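Local coordinates for suppressor protein MPT5 (PDB 5BZ1) that binds short sequence elements in the 3' untranslated regions of target mRNAs through its Pumilio repeats and thereby regulates their expression after transcription, at residues H143-Q146 / K147-K151; G158-I161 / D162-E166; C181-Q184 / K185-V189; Q220-L223 / D224-E227. All blocks are in the same frame, centred on the assembly; numbering follows the deposited sequence.

Interaction 1 of 4, residues H143-Q146 / K147-K151. With nucleotides of chain B.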
loop_
_atom_site.group_PDB
_atom_site.type_symbol
_atom_site.label_atom_id
_atom_site.label_comp_id
_atom_site.label_asym_id
_atom_site.label_seq_id
_atom_site.Cartn_x
_atom_site.Cartn_y
_atom_site.Cartn_z
ATOM N N HIS A 143 11.383 4.349 -2.756
ATOM C CA HIS A 143 11.010 4.935 -4.039
ATOM C C HIS A 143 11.419 4.030 -5.203
ATOM O O HIS A 143 10.722 3.961 -6.223
ATOM C CB HIS A 143 11.630 6.328 -4.199
ATOM C CG HIS A 143 11.151 7.322 -3.190
ATOM N ND1 HIS A 143 9.874 7.853 -3.212
ATOM C CD2 HIS A 143 11.769 7.894 -2.132
ATOM C CE1 HIS A 143 9.732 8.697 -2.212
ATOM N NE2 HIS A 143 10.873 8.742 -1.535
ATOM N N VAL A 144 12.552 3.348 -5.048
ATOM C CA VAL A 144 13.008 2.383 -6.042
ATOM C C VAL A 144 12.073 1.170 -6.094
ATOM O O VAL A 144 11.701 0.708 -7.176
ATOM C CB VAL A 144 14.460 1.932 -5.771
ATOM C CG1 VAL A 144 14.848 0.772 -6.686
ATOM C CG2 VAL A 144 15.428 3.102 -5.950
ATOM N N ILE A 145 11.693 0.654 -4.926
ATOM C CA ILE A 145 10.763 -0.472 -4.866
ATOM C C ILE A 145 9.432 -0.088 -5.514
ATOM O O ILE A 145 8.866 -0.856 -6.294
ATOM C CB ILE A 145 10.521 -0.960 -3.420
ATOM C CG1 ILE A 145 11.834 -1.383 -2.763
ATOM C CG2 ILE A 145 9.526 -2.118 -3.406
ATOM C CD1 ILE A 145 12.566 -2.494 -3.512
ATOM N N GLN A 146 8.940 1.108 -5.199
ATOM C CA GLN A 146 7.684 1.582 -5.773
ATOM C C GLN A 146 7.779 1.744 -7.289
ATOM O O GLN A 146 6.820 1.468 -8.009
ATOM C CB GLN A 146 7.240 2.895 -5.121
ATOM C CG GLN A 146 6.738 2.745 -3.686
ATOM C CD GLN A 146 6.185 4.040 -3.120
ATOM O OE1 GLN A 146 5.277 4.642 -3.693
ATOM N NE2 GLN A 146 6.733 4.475 -1.990
ATOM N N LYS A 147 8.934 2.194 -7.771
ATOM C CA LYS A 147 9.137 2.346 -9.205
ATOM C C LYS A 147 9.074 0.980 -9.898
ATOM O O LYS A 147 8.447 0.845 -10.948
ATOM C CB LYS A 147 10.467 3.053 -9.494
ATOM C CG LYS A 147 10.702 3.376 -10.957
ATOM C CD LYS A 147 9.691 4.382 -11.504
ATOM C CE LYS A 147 9.950 5.789 -10.983
ATOM N NZ LYS A 147 9.097 6.810 -11.662
ATOM N N CYS A 148 9.711 -0.028 -9.300
ATOM C CA CYS A 148 9.639 -1.399 -9.814
ATOM C C CYS A 148 8.190 -1.873 -9.886
ATOM O O CYS A 148 7.766 -2.483 -10.869
ATOM C CB CYS A 148 10.419 -2.357 -8.912
ATOM S SG CYS A 148 12.208 -2.139 -8.911
ATOM N N ILE A 149 7.439 -1.577 -8.831
ATOM C CA ILE A 149 6.061 -2.023 -8.698
ATOM C C ILE A 149 5.168 -1.472 -9.810
ATOM O O ILE A 149 4.286 -2.172 -10.311
ATOM C CB ILE A 149 5.505 -1.652 -7.302
ATOM C CG1 ILE A 149 6.096 -2.574 -6.233
ATOM C CG2 ILE A 149 3.991 -1.732 -7.270
ATOM C CD1 ILE A 149 5.736 -2.179 -4.805
ATOM N N PHE A 150 5.408 -0.227 -10.213
ATOM C CA PHE A 150 4.580 0.402 -11.239
ATOM C C PHE A 150 5.100 0.228 -12.664
ATOM O O PHE A 150 4.337 0.349 -13.623
ATOM C CB PHE A 150 4.373 1.885 -10.928
ATOM C CG PHE A 150 3.452 2.133 -9.766
ATOM C CD1 PHE A 150 2.087 1.902 -9.884
ATOM C CD2 PHE A 150 3.949 2.598 -8.555
ATOM C CE1 PHE A 150 1.233 2.127 -8.814
ATOM C CE2 PHE A 150 3.104 2.827 -7.484
ATOM C CZ PHE A 150 1.744 2.592 -7.613
ATOM N N LYS A 151 6.392 -0.056 -12.802
ATOM C CA LYS A 151 7.010 -0.181 -14.124
ATOM C C LYS A 151 7.068 -1.634 -14.621
ATOM O O LYS A 151 6.880 -1.898 -15.809
ATOM C CB LYS A 151 8.420 0.424 -14.107
ATOM C CG LYS A 151 9.141 0.412 -15.451
ATOM C CD LYS A 151 8.490 1.368 -16.452
ATOM C CE LYS A 151 9.292 1.433 -17.751
ATOM N NZ LYS A 151 8.689 2.374 -18.734
ATOM P P U B 6 5.055 13.960 2.792
ATOM O OP1 U B 6 4.761 14.696 4.051
ATOM O OP2 U B 6 4.868 14.641 1.478
ATOM O "O5'" U B 6 6.554 13.419 2.843
ATOM C "C5'" U B 6 7.113 12.898 4.045
ATOM C "C4'" U B 6 8.409 12.168 3.789
ATOM O "O4'" U B 6 8.135 10.757 3.563
ATOM C "C3'" U B 6 9.209 12.650 2.575
ATOM O "O3'" U B 6 10.605 12.552 2.859
ATOM C "C2'" U B 6 8.838 11.628 1.502
ATOM O "O2'" U B 6 9.791 11.482 0.468
ATOM C "C1'" U B 6 8.705 10.355 2.330
ATOM N N1 U B 6 7.855 9.319 1.721
ATOM C C2 U B 6 8.496 8.196 1.224
ATOM O O2 U B 6 9.707 8.062 1.282
ATOM N N3 U B 6 7.677 7.245 0.653
ATOM C C4 U B 6 6.300 7.307 0.540
ATOM O O4 U B 6 5.693 6.376 0.002
ATOM C C5 U B 6 5.716 8.502 1.084
ATOM C C6 U B 6 6.488 9.448 1.643
ATOM P P U B 7 11.541 13.863 2.796
ATOM O OP1 U B 7 12.896 13.508 3.300
ATOM O OP2 U B 7 10.801 14.972 3.456
ATOM O "O5'" U B 7 11.658 14.179 1.234
ATOM C "C5'" U B 7 12.322 15.350 0.763
ATOM C "C4'" U B 7 11.832 15.775 -0.605
ATOM O "O4'" U B 7 12.507 14.994 -1.631
ATOM C "C3'" U B 7 10.331 15.601 -0.854
ATOM O "O3'" U B 7 9.869 16.645 -1.718
ATOM C "C2'" U B 7 10.279 14.273 -1.605
ATOM O "O2'" U B 7 9.121 14.079 -2.389
ATOM C "C1'" U B 7 11.542 14.368 -2.455
ATOM N N1 U B 7 12.080 13.080 -2.920
ATOM C C2 U B 7 11.853 12.737 -4.245
ATOM O O2 U B 7 11.217 13.442 -5.011
ATOM N N3 U B 7 12.382 11.533 -4.644
ATOM C C4 U B 7 13.114 10.658 -3.867
ATOM O O4 U B 7 13.524 9.612 -4.376
ATOM C C5 U B 7 13.316 11.090 -2.511
ATOM C C6 U B 7 12.809 12.259 -2.091
#
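Gln-146, whose carbonyl accepts the N-H of Phe-150 one turn on, also hydrogen-bonds to the RNA: its NE2 donates to O4 of U6 of chain B over 2.9 Å, with an N-H...O angle of 152°. With CG anti to the carbonyl carbon (chi1 -72°) and the chain extended beyond it, the amide is carried well out from the helix axis. Both ends of that amide are engaged, because OE1 accepts from Lys-185 and NE2 also has a weak bond to Asn-142. His-143, whose carbonyl receives the N-H of Lys-147, brings its ring up to two nucleotides. U7 lies over one face of the imidazole, with its C4 3.5 Å above the plane and displaced toward the rim, while O2' of U6 lies in the ring plane at the edge. The ring's NE2 comes to 3.1 Å from O2 of U6.

Farther along helix 141-151 the Phe-150 ring leans back, CD2 lying 3.1 Å from Gln-146 O. On the buried flank CG2 of Ile-145 meets CD1 of Ile-149 at 4.0 Å, one isoleucine crossing the other obliquely.

Asn-142, His-143 and Gln-146 fit the three-residue reading pattern of Pumilio repeats, and this is the fourth. The amide tests the base for an acceptor, as uracil O4 provides, whereas the histidine offers a flat surface that probably makes little demand on base identity.

Interaction 2 of 4, residues G158-I161 / D162-E166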
loop_
_atom_site.group_PDB
_atom_site.type_symbol
_atom_site.label_atom_id
_atom_site.label_comp_id
_atom_site.label_asym_id
_atom_site.label_seq_id
_atom_site.Cartn_x
_atom_site.Cartn_y
_atom_site.Cartn_z
ATOM N N GLY A 158 8.755 -11.310 -7.550
ATOM C CA GLY A 158 9.224 -12.393 -6.698
ATOM C C GLY A 158 10.045 -12.002 -5.479
ATOM O O GLY A 158 9.759 -12.453 -4.369
ATOM N N PHE A 159 11.058 -11.160 -5.674
ATOM C CA PHE A 159 11.944 -10.777 -4.577
ATOM C C PHE A 159 11.241 -9.942 -3.508
ATOM O O PHE A 159 11.631 -9.958 -2.336
ATOM C CB PHE A 159 13.183 -10.048 -5.104
ATOM C CG PHE A 159 12.933 -8.620 -5.514
ATOM C CD1 PHE A 159 13.208 -7.578 -4.636
ATOM C CD2 PHE A 159 12.459 -8.318 -6.783
ATOM C CE1 PHE A 159 13.001 -6.260 -5.010
ATOM C CE2 PHE A 159 12.250 -6.999 -7.166
ATOM C CZ PHE A 159 12.522 -5.971 -6.278
ATOM N N ILE A 160 10.210 -9.212 -3.919
ATOM C CA ILE A 160 9.421 -8.413 -2.991
ATOM C C ILE A 160 8.484 -9.308 -2.176
ATOM O O ILE A 160 8.439 -9.210 -0.948
ATOM C CB ILE A 160 8.598 -7.341 -3.729
ATOM C CG1 ILE A 160 9.512 -6.444 -4.567
ATOM C CG2 ILE A 160 7.809 -6.499 -2.742
ATOM C CD1 ILE A 160 8.772 -5.425 -5.420
ATOM N N ILE A 161 7.728 -10.160 -2.866
ATOM C CA ILE A 161 6.823 -11.100 -2.210
ATOM C C ILE A 161 7.594 -11.963 -1.213
ATOM O O ILE A 161 7.176 -12.118 -0.062
ATOM C CB ILE A 161 6.101 -12.024 -3.224
ATOM C CG1 ILE A 161 5.442 -11.209 -4.343
ATOM C CG2 ILE A 161 5.076 -12.909 -2.515
ATOM C CD1 ILE A 161 4.416 -10.204 -3.852
ATOM N N ASP A 162 8.722 -12.516 -1.661
ATOM C CA ASP A 162 9.547 -13.391 -0.827
ATOM C C ASP A 162 9.980 -12.716 0.476
ATOM O O ASP A 162 9.948 -13.324 1.546
ATOM C CB ASP A 162 10.787 -13.864 -1.593
ATOM C CG ASP A 162 10.458 -14.866 -2.687
ATOM O OD1 ASP A 162 9.297 -15.321 -2.758
ATOM O OD2 ASP A 162 11.373 -15.204 -3.470
ATOM N N ALA A 163 10.390 -11.457 0.378
ATOM C CA ALA A 163 10.829 -10.698 1.546
ATOM C C ALA A 163 9.690 -10.466 2.537
ATOM O O ALA A 163 9.876 -10.561 3.750
ATOM C CB ALA A 163 11.418 -9.376 1.115
ATOM N N ILE A 164 8.514 -10.150 2.006
ATOM C CA ILE A 164 7.345 -9.840 2.821
ATOM C C ILE A 164 6.852 -11.037 3.628
ATOM O O ILE A 164 6.563 -10.909 4.820
ATOM C CB ILE A 164 6.194 -9.301 1.950
ATOM C CG1 ILE A 164 6.560 -7.933 1.386
ATOM C CG2 ILE A 164 4.901 -9.198 2.745
ATOM C CD1 ILE A 164 5.578 -7.412 0.378
ATOM N N VAL A 165 6.754 -12.196 2.982
ATOM C CA VAL A 165 6.171 -13.375 3.627
ATOM C C VAL A 165 7.158 -14.151 4.500
ATOM O O VAL A 165 6.770 -15.099 5.185
ATOM C CB VAL A 165 5.531 -14.343 2.604
ATOM C CG1 VAL A 165 4.555 -13.601 1.708
ATOM C CG2 VAL A 165 6.607 -15.032 1.767
ATOM N N GLU A 166 8.427 -13.756 4.471
ATOM C CA GLU A 166 9.445 -14.425 5.276
ATOM C C GLU A 166 9.228 -14.159 6.766
ATOM O O GLU A 166 9.279 -13.007 7.211
ATOM C CB GLU A 166 10.847 -13.971 4.861
ATOM C CG GLU A 166 11.982 -14.636 5.629
ATOM C CD GLU A 166 12.220 -16.079 5.212
ATOM O OE1 GLU A 166 11.647 -16.512 4.190
ATOM O OE2 GLU A 166 12.987 -16.780 5.906
#
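The N-H of Asp-162 points back to the carbonyl of Gly-158 (N to O 2.9 Å), opening a run of four-residue helical bonds that continues from Ile-164 to Ile-160 and from Val-165 to Ile-161. Between them, the bond from Ala-163 N to Phe-159 O is weak, stretched to 3.3 Å.

Asp-162 folds over the first of these bonds. Its CG stands beside its own backbone N (chi1 -71°), which lays the carboxylate carbon 3.0 Å from Gly-158 O with the two carboxylate oxygens straddling that carbonyl oxygen at like distances. No hydrogen bond joins these acceptors, and their closeness is probably mildly unfavourable; a negative charge in the N-terminal half of the helix is at most a possible offset. With an alanine here the carboxylate is gone, and the Gly-158 carbonyl would probably lose the group that covers it, while the backbone bond from Asp-162 N could remain.

Helix 158-165 belongs to the Pumilio superhelix and spans the boundary between the fourth and fifth repeats, set back about 13 Å from the RNA at the nearest atoms. One flank is built from Ile-160 and Ile-164, which lie side by side and point the same way, CG2 of the former 3.9 Å from CD1 of the latter. This pair packs on Leu-186 of the following RNA-binding helix. Ile-161 brings its CG2 within 4.3 Å of Val-165 CG1 and leans against helix 192-204. At the start, CG1 of Ile-160 lies over one face of the Phe-159 ring, displaced toward its rim, and that ring also stacks with Phe-122.

Interaction 3 of 4, residues C181-Q184 / K185-V189; sequences CVLQ and KLLSV. With nucleotides of chain B.
This is a local contact within one helix, 179-189, in which the backbone N-H of Lys-185 donates to Cys-181 O and that of Leu-187 to Leu-183 O. It is the RNA-binding helix of the fifth Pumilio repeat, close to the centre of the chain. One side of the helix faces the nucleotides and another lies in the core of the superhelix.

Gln-184 reads the base on the RNA side. Its chain, extended beyond CG, brings NE2 to N1 of A4 of chain B at 2.9 Å, and the bond is almost straight, with an N-H...N angle of 174°. The same NE2 also bonds to Cys-180 O, which fixes the rotation of the amide. A leucine in its place would probably leave adenine N1 without its donor and Cys-180 O without this bond. Cys-181 places SG 3.6 Å from N3 of U5, a small, soft surface against the uracil.

Lys-185 runs its CG within 3.2 Å of Cys-181 O, and its ammonium end is held by Gln-146 OE1 of the preceding repeat. On the buried side, Leu-183 sends CD1 to Leu-186 CD2 and its CG to Leu-187 CD1, each about 4.3 Å. Near the C-terminal end Ser-188 turns OG back to donate to Lys-185 O at 2.6 Å, its chi1 of 67° setting the hydroxyl between the backbone N and the carbonyl carbon.

Cys-180 with Gln-184 fits the Cys/Gln pair that Pumilio repeats use for adenine, while Cys-181 takes the base-packing position between them: N1 is an acceptor, and a donor anchored by the backbone meets it.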
loop_
_atom_site.group_PDB
_atom_site.type_symbol
_atom_site.label_atom_id
_atom_site.label_comp_id
_atom_site.label_asym_id
_atom_site.label_seq_id
_atom_site.Cartn_x
_atom_site.Cartn_y
_atom_site.Cartn_z
ATOM N N CYS A 181 2.895 2.164 3.027
ATOM C CA CYS A 181 2.530 2.776 1.749
ATOM C C CYS A 181 2.980 1.917 0.568
ATOM O O CYS A 181 2.232 1.724 -0.391
ATOM C CB CYS A 181 3.124 4.180 1.639
ATOM S SG CYS A 181 2.447 5.356 2.836
ATOM N N VAL A 182 4.202 1.396 0.647
ATOM C CA VAL A 182 4.737 0.515 -0.387
ATOM C C VAL A 182 3.857 -0.723 -0.556
ATOM O O VAL A 182 3.525 -1.118 -1.679
ATOM C CB VAL A 182 6.174 0.069 -0.051
ATOM C CG1 VAL A 182 6.698 -0.908 -1.092
ATOM C CG2 VAL A 182 7.098 1.277 0.056
ATOM N N LEU A 183 3.475 -1.325 0.569
ATOM C CA LEU A 183 2.665 -2.541 0.570
ATOM C C LEU A 183 1.310 -2.323 -0.101
ATOM O O LEU A 183 0.820 -3.196 -0.817
ATOM C CB LEU A 183 2.473 -3.058 1.999
ATOM C CG LEU A 183 1.764 -4.405 2.157
ATOM C CD1 LEU A 183 2.462 -5.476 1.336
ATOM C CD2 LEU A 183 1.704 -4.815 3.619
ATOM N N GLN A 184 0.712 -1.156 0.131
ATOM C CA GLN A 184 -0.560 -0.809 -0.498
ATOM C C GLN A 184 -0.412 -0.646 -2.011
ATOM O O GLN A 184 -1.291 -1.057 -2.772
ATOM C CB GLN A 184 -1.136 0.471 0.117
ATOM C CG GLN A 184 -1.608 0.308 1.560
ATOM C CD GLN A 184 -2.100 1.607 2.171
ATOM O OE1 GLN A 184 -3.047 2.220 1.677
ATOM N NE2 GLN A 184 -1.458 2.030 3.252
ATOM N N LYS A 185 0.695 -0.041 -2.442
ATOM C CA LYS A 185 0.985 0.096 -3.869
ATOM C C LYS A 185 1.090 -1.284 -4.507
ATOM O O LYS A 185 0.486 -1.547 -5.547
ATOM C CB LYS A 185 2.295 0.856 -4.092
ATOM C CG LYS A 185 2.327 2.258 -3.498
ATOM C CD LYS A 185 1.240 3.140 -4.078
ATOM C CE LYS A 185 1.224 4.511 -3.406
ATOM N NZ LYS A 185 2.487 5.282 -3.597
ATOM N N LEU A 186 1.860 -2.158 -3.866
ATOM C CA LEU A 186 2.040 -3.528 -4.331
ATOM C C LEU A 186 0.709 -4.266 -4.461
ATOM O O LEU A 186 0.434 -4.886 -5.491
ATOM C CB LEU A 186 2.957 -4.285 -3.371
ATOM C CG LEU A 186 3.223 -5.749 -3.718
ATOM C CD1 LEU A 186 4.093 -5.859 -4.966
ATOM C CD2 LEU A 186 3.866 -6.467 -2.553
ATOM N N LEU A 187 -0.112 -4.190 -3.416
ATOM C CA LEU A 187 -1.383 -4.909 -3.379
ATOM C C LEU A 187 -2.353 -4.415 -4.449
ATOM O O LEU A 187 -3.237 -5.155 -4.882
ATOM C CB LEU A 187 -2.027 -4.800 -1.993
ATOM C CG LEU A 187 -1.382 -5.579 -0.845
ATOM C CD1 LEU A 187 -2.052 -5.252 0.478
ATOM C CD2 LEU A 187 -1.448 -7.068 -1.104
ATOM N N SER A 188 -2.180 -3.170 -4.881
ATOM C CA SER A 188 -3.089 -2.575 -5.855
ATOM C C SER A 188 -2.817 -3.041 -7.286
ATOM O O SER A 188 -3.657 -2.857 -8.167
ATOM C CB SER A 188 -3.031 -1.047 -5.784
ATOM O OG SER A 188 -1.774 -0.566 -6.220
ATOM N N VAL A 189 -1.655 -3.649 -7.518
ATOM C CA VAL A 189 -1.283 -4.066 -8.873
ATOM C C VAL A 189 -0.875 -5.538 -9.013
ATOM O O VAL A 189 -0.868 -6.070 -10.121
ATOM C CB VAL A 189 -0.137 -3.193 -9.450
ATOM C CG1 VAL A 189 -0.560 -1.739 -9.559
ATOM C CG2 VAL A 189 1.108 -3.328 -8.593
ATOM P P A B 4 -3.378 11.394 10.407
ATOM O OP1 A B 4 -2.715 12.694 10.659
ATOM O OP2 A B 4 -4.553 11.317 9.500
ATOM O "O5'" A B 4 -2.297 10.363 9.862
ATOM C "C5'" A B 4 -1.132 10.054 10.614
ATOM C "C4'" A B 4 -0.134 9.302 9.773
ATOM O "O4'" A B 4 -0.687 8.015 9.403
ATOM C "C3'" A B 4 0.222 9.946 8.444
ATOM O "O3'" A B 4 1.189 10.974 8.577
ATOM C "C2'" A B 4 0.698 8.758 7.614
ATOM O "O2'" A B 4 2.047 8.429 7.922
ATOM C "C1'" A B 4 -0.212 7.635 8.130
ATOM N N9 A B 4 -1.368 7.384 7.245
ATOM C C8 A B 4 -2.549 8.089 7.166
ATOM N N7 A B 4 -3.383 7.612 6.272
ATOM C C5 A B 4 -2.718 6.520 5.721
ATOM C C6 A B 4 -3.071 5.592 4.719
ATOM N N6 A B 4 -4.230 5.605 4.055
ATOM N N1 A B 4 -2.170 4.632 4.417
ATOM C C2 A B 4 -1.002 4.606 5.075
ATOM N N3 A B 4 -0.558 5.419 6.033
ATOM C C4 A B 4 -1.472 6.370 6.314
ATOM P P U B 5 1.227 12.199 7.536
ATOM O OP1 U B 5 2.228 13.168 8.039
ATOM O OP2 U B 5 -0.161 12.649 7.250
ATOM O "O5'" U B 5 1.802 11.549 6.202
ATOM C "C5'" U B 5 3.189 11.253 6.071
ATOM C "C4'" U B 5 3.616 11.201 4.624
ATOM O "O4'" U B 5 3.046 10.018 3.991
ATOM C "C3'" U B 5 3.178 12.391 3.768
ATOM O "O3'" U B 5 4.168 12.623 2.769
ATOM C "C2'" U B 5 1.917 11.860 3.095
ATOM O "O2'" U B 5 1.544 12.531 1.909
ATOM C "C1'" U B 5 2.317 10.411 2.840
ATOM N N1 U B 5 1.187 9.492 2.636
ATOM C C2 U B 5 1.283 8.606 1.574
ATOM O O2 U B 5 2.260 8.559 0.841
ATOM N N3 U B 5 0.202 7.768 1.406
ATOM C C4 U B 5 -0.943 7.740 2.178
ATOM O O4 U B 5 -1.836 6.933 1.909
ATOM C C5 U B 5 -0.963 8.696 3.249
ATOM C C6 U B 5 0.072 9.523 3.441
#

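Interaction 4 of 4, residues Q220-L223 / D224-E227. With nucleotides of chain B.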
loop_
_atom_site.group_PDB
_atom_site.type_symbol
_atom_site.label_atom_id
_atom_site.label_comp_id
_atom_site.label_asym_id
_atom_site.label_seq_id
_atom_site.Cartn_x
_atom_site.Cartn_y
_atom_site.Cartn_z
ATOM N N GLN A 220 -7.595 -2.478 6.537
ATOM C CA GLN A 220 -8.640 -1.762 5.821
ATOM C C GLN A 220 -8.471 -1.878 4.305
ATOM O O GLN A 220 -9.455 -1.977 3.573
ATOM C CB GLN A 220 -8.674 -0.292 6.252
ATOM C CG GLN A 220 -9.130 -0.069 7.691
ATOM C CD GLN A 220 -9.323 1.398 8.021
ATOM O OE1 GLN A 220 -10.263 2.035 7.543
ATOM N NE2 GLN A 220 -8.429 1.946 8.841
ATOM N N PHE A 221 -7.226 -1.875 3.837
ATOM C CA PHE A 221 -6.958 -2.003 2.408
ATOM C C PHE A 221 -7.411 -3.366 1.883
ATOM O O PHE A 221 -8.000 -3.454 0.806
ATOM C CB PHE A 221 -5.476 -1.778 2.094
ATOM C CG PHE A 221 -5.200 -1.543 0.634
ATOM C CD1 PHE A 221 -5.193 -0.255 0.118
ATOM C CD2 PHE A 221 -4.974 -2.609 -0.227
ATOM C CE1 PHE A 221 -4.952 -0.029 -1.233
ATOM C CE2 PHE A 221 -4.733 -2.393 -1.581
ATOM C CZ PHE A 221 -4.723 -1.099 -2.081
ATOM N N LEU A 222 -7.135 -4.423 2.645
ATOM C CA LEU A 222 -7.599 -5.764 2.296
ATOM C C LEU A 222 -9.121 -5.815 2.191
ATOM O O LEU A 222 -9.669 -6.473 1.307
ATOM C CB LEU A 222 -7.129 -6.793 3.324
ATOM C CG LEU A 222 -5.672 -7.242 3.310
ATOM C CD1 LEU A 222 -5.494 -8.487 4.167
ATOM C CD2 LEU A 222 -5.208 -7.497 1.886
ATOM N N LEU A 223 -9.796 -5.113 3.096
ATOM C CA LEU A 223 -11.255 -5.135 3.159
ATOM C C LEU A 223 -11.904 -4.481 1.930
ATOM O O LEU A 223 -13.101 -4.649 1.690
ATOM C CB LEU A 223 -11.746 -4.483 4.457
ATOM C CG LEU A 223 -11.549 -5.297 5.737
ATOM C CD1 LEU A 223 -11.890 -4.483 6.984
ATOM C CD2 LEU A 223 -12.391 -6.559 5.691
ATOM N N ASP A 224 -11.107 -3.747 1.156
ATOM C CA ASP A 224 -11.591 -3.115 -0.069
ATOM C C ASP A 224 -11.352 -3.980 -1.308
ATOM O O ASP A 224 -11.816 -3.652 -2.402
ATOM C CB ASP A 224 -10.946 -1.737 -0.257
ATOM C CG ASP A 224 -11.666 -0.644 0.509
ATOM O OD1 ASP A 224 -12.890 -0.767 0.713
ATOM O OD2 ASP A 224 -11.007 0.341 0.900
ATOM N N ILE A 225 -10.627 -5.083 -1.138
ATOM C CA ILE A 225 -10.395 -6.011 -2.242
ATOM C C ILE A 225 -11.509 -7.061 -2.303
ATOM O O ILE A 225 -11.526 -8.013 -1.519
ATOM C CB ILE A 225 -9.022 -6.699 -2.132
ATOM C CG1 ILE A 225 -7.919 -5.654 -1.972
ATOM C CG2 ILE A 225 -8.765 -7.574 -3.354
ATOM C CD1 ILE A 225 -6.534 -6.243 -1.793
ATOM N N LYS A 226 -12.429 -6.877 -3.248
ATOM C CA LYS A 226 -13.632 -7.703 -3.357
ATOM C C LYS A 226 -13.349 -9.188 -3.578
ATOM O O LYS A 226 -14.084 -10.044 -3.083
ATOM C CB LYS A 226 -14.533 -7.168 -4.471
ATOM C CG LYS A 226 -14.947 -5.715 -4.283
ATOM C CD LYS A 226 -15.739 -5.195 -5.475
ATOM C CE LYS A 226 -16.209 -3.762 -5.238
ATOM N NZ LYS A 226 -17.247 -3.335 -6.225
ATOM N N GLU A 227 -12.283 -9.492 -4.312
ATOM C CA GLU A 227 -11.929 -10.876 -4.609
ATOM C C GLU A 227 -11.512 -11.658 -3.359
ATOM O O GLU A 227 -11.362 -12.880 -3.412
ATOM C CB GLU A 227 -10.817 -10.934 -5.663
ATOM C CG GLU A 227 -11.200 -10.365 -7.030
ATOM C CD GLU A 227 -11.165 -8.846 -7.082
ATOM O OE1 GLU A 227 -10.838 -8.209 -6.057
ATOM O OE2 GLU A 227 -11.467 -8.286 -8.157
ATOM P P U B 3 -7.472 12.360 15.413
ATOM O OP1 U B 3 -6.127 12.815 15.853
ATOM O OP2 U B 3 -8.337 13.313 14.669
ATOM O "O5'" U B 3 -7.310 11.035 14.539
ATOM C "C5'" U B 3 -6.607 11.042 13.307
ATOM C "C4'" U B 3 -5.537 9.981 13.292
ATOM O "O4'" U B 3 -6.115 8.672 13.526
ATOM C "C3'" U B 3 -4.769 9.821 11.991
ATOM O "O3'" U B 3 -3.760 10.804 11.851
ATOM C "C2'" U B 3 -4.227 8.399 12.098
ATOM O "O2'" U B 3 -3.057 8.367 12.903
ATOM C "C1'" U B 3 -5.359 7.688 12.854
ATOM N N1 U B 3 -6.252 6.926 11.953
ATOM C C2 U B 3 -5.859 5.639 11.615
ATOM O O2 U B 3 -4.825 5.132 12.019
ATOM N N3 U B 3 -6.713 4.967 10.776
ATOM C C4 U B 3 -7.899 5.444 10.255
ATOM O O4 U B 3 -8.561 4.717 9.508
ATOM C C5 U B 3 -8.239 6.780 10.657
ATOM C C6 U B 3 -7.427 7.468 11.476
HETATM O O HOH W 1 -14.812 -2.192 2.102
#
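The RNA-binding helix of the sixth Pumilio repeat runs out here, and its last turn tightens: Asp-224 N donates to Phe-221 O at 3.1 Å and Ile-225 N to Leu-222 O at 3.0 Å, both three residues back. In each case the donor stands well above the carbonyl plane, and the four-residue bond from Asp-224 N to Gln-220 O is only weak.

One turn earlier Gln-220 still performs the reading task. Its extended chain carries NE2 to O4 of U3 of chain B, 2.9 Å away and nearly straight (177°), while Asn-216 gives the same nitrogen a weak second partner.

Ile-225 turns its side chain back to the helix. With CG1 anti to the carbonyl carbon (chi1 -53°), its CD1 reaches CD2 of Leu-222 at 4.1 Å and CD2 of the Phe-221 ring at 4.3 Å. A water donates to both Leu-223 O and Asp-224 OD1, bridging adjacent residues.

Asp-224 OD2 makes a salt bridge to Lys-259 of helix 253-273, which also packs on Gln-220. Phe-221 and Leu-222 lean on helix 179-189, and Leu-222 and Leu-223 meet helix 229-240.

Overall arrangement
Interactions 1, 3 and 4 lie on successive RNA-binding helices, in the fourth, fifth and sixth repeats, and each presents one glutamine amide to a base: uracil in interactions 1 and 4, adenine in interaction 3. Interaction 2 is set back from the RNA and is mainly aliphatic, its isoleucines packing against the first two of those helices. Interaction 3 is the most buried, touching all the others, whereas interactions 1 and 4 do not meet. Interactions 1 and 3 join through packing plus a polar link, while 3 and 4 meet through packing. Interaction 4 has its whole second segment outside regular helix, and there a bridging water and the exposed Asp-224 take part.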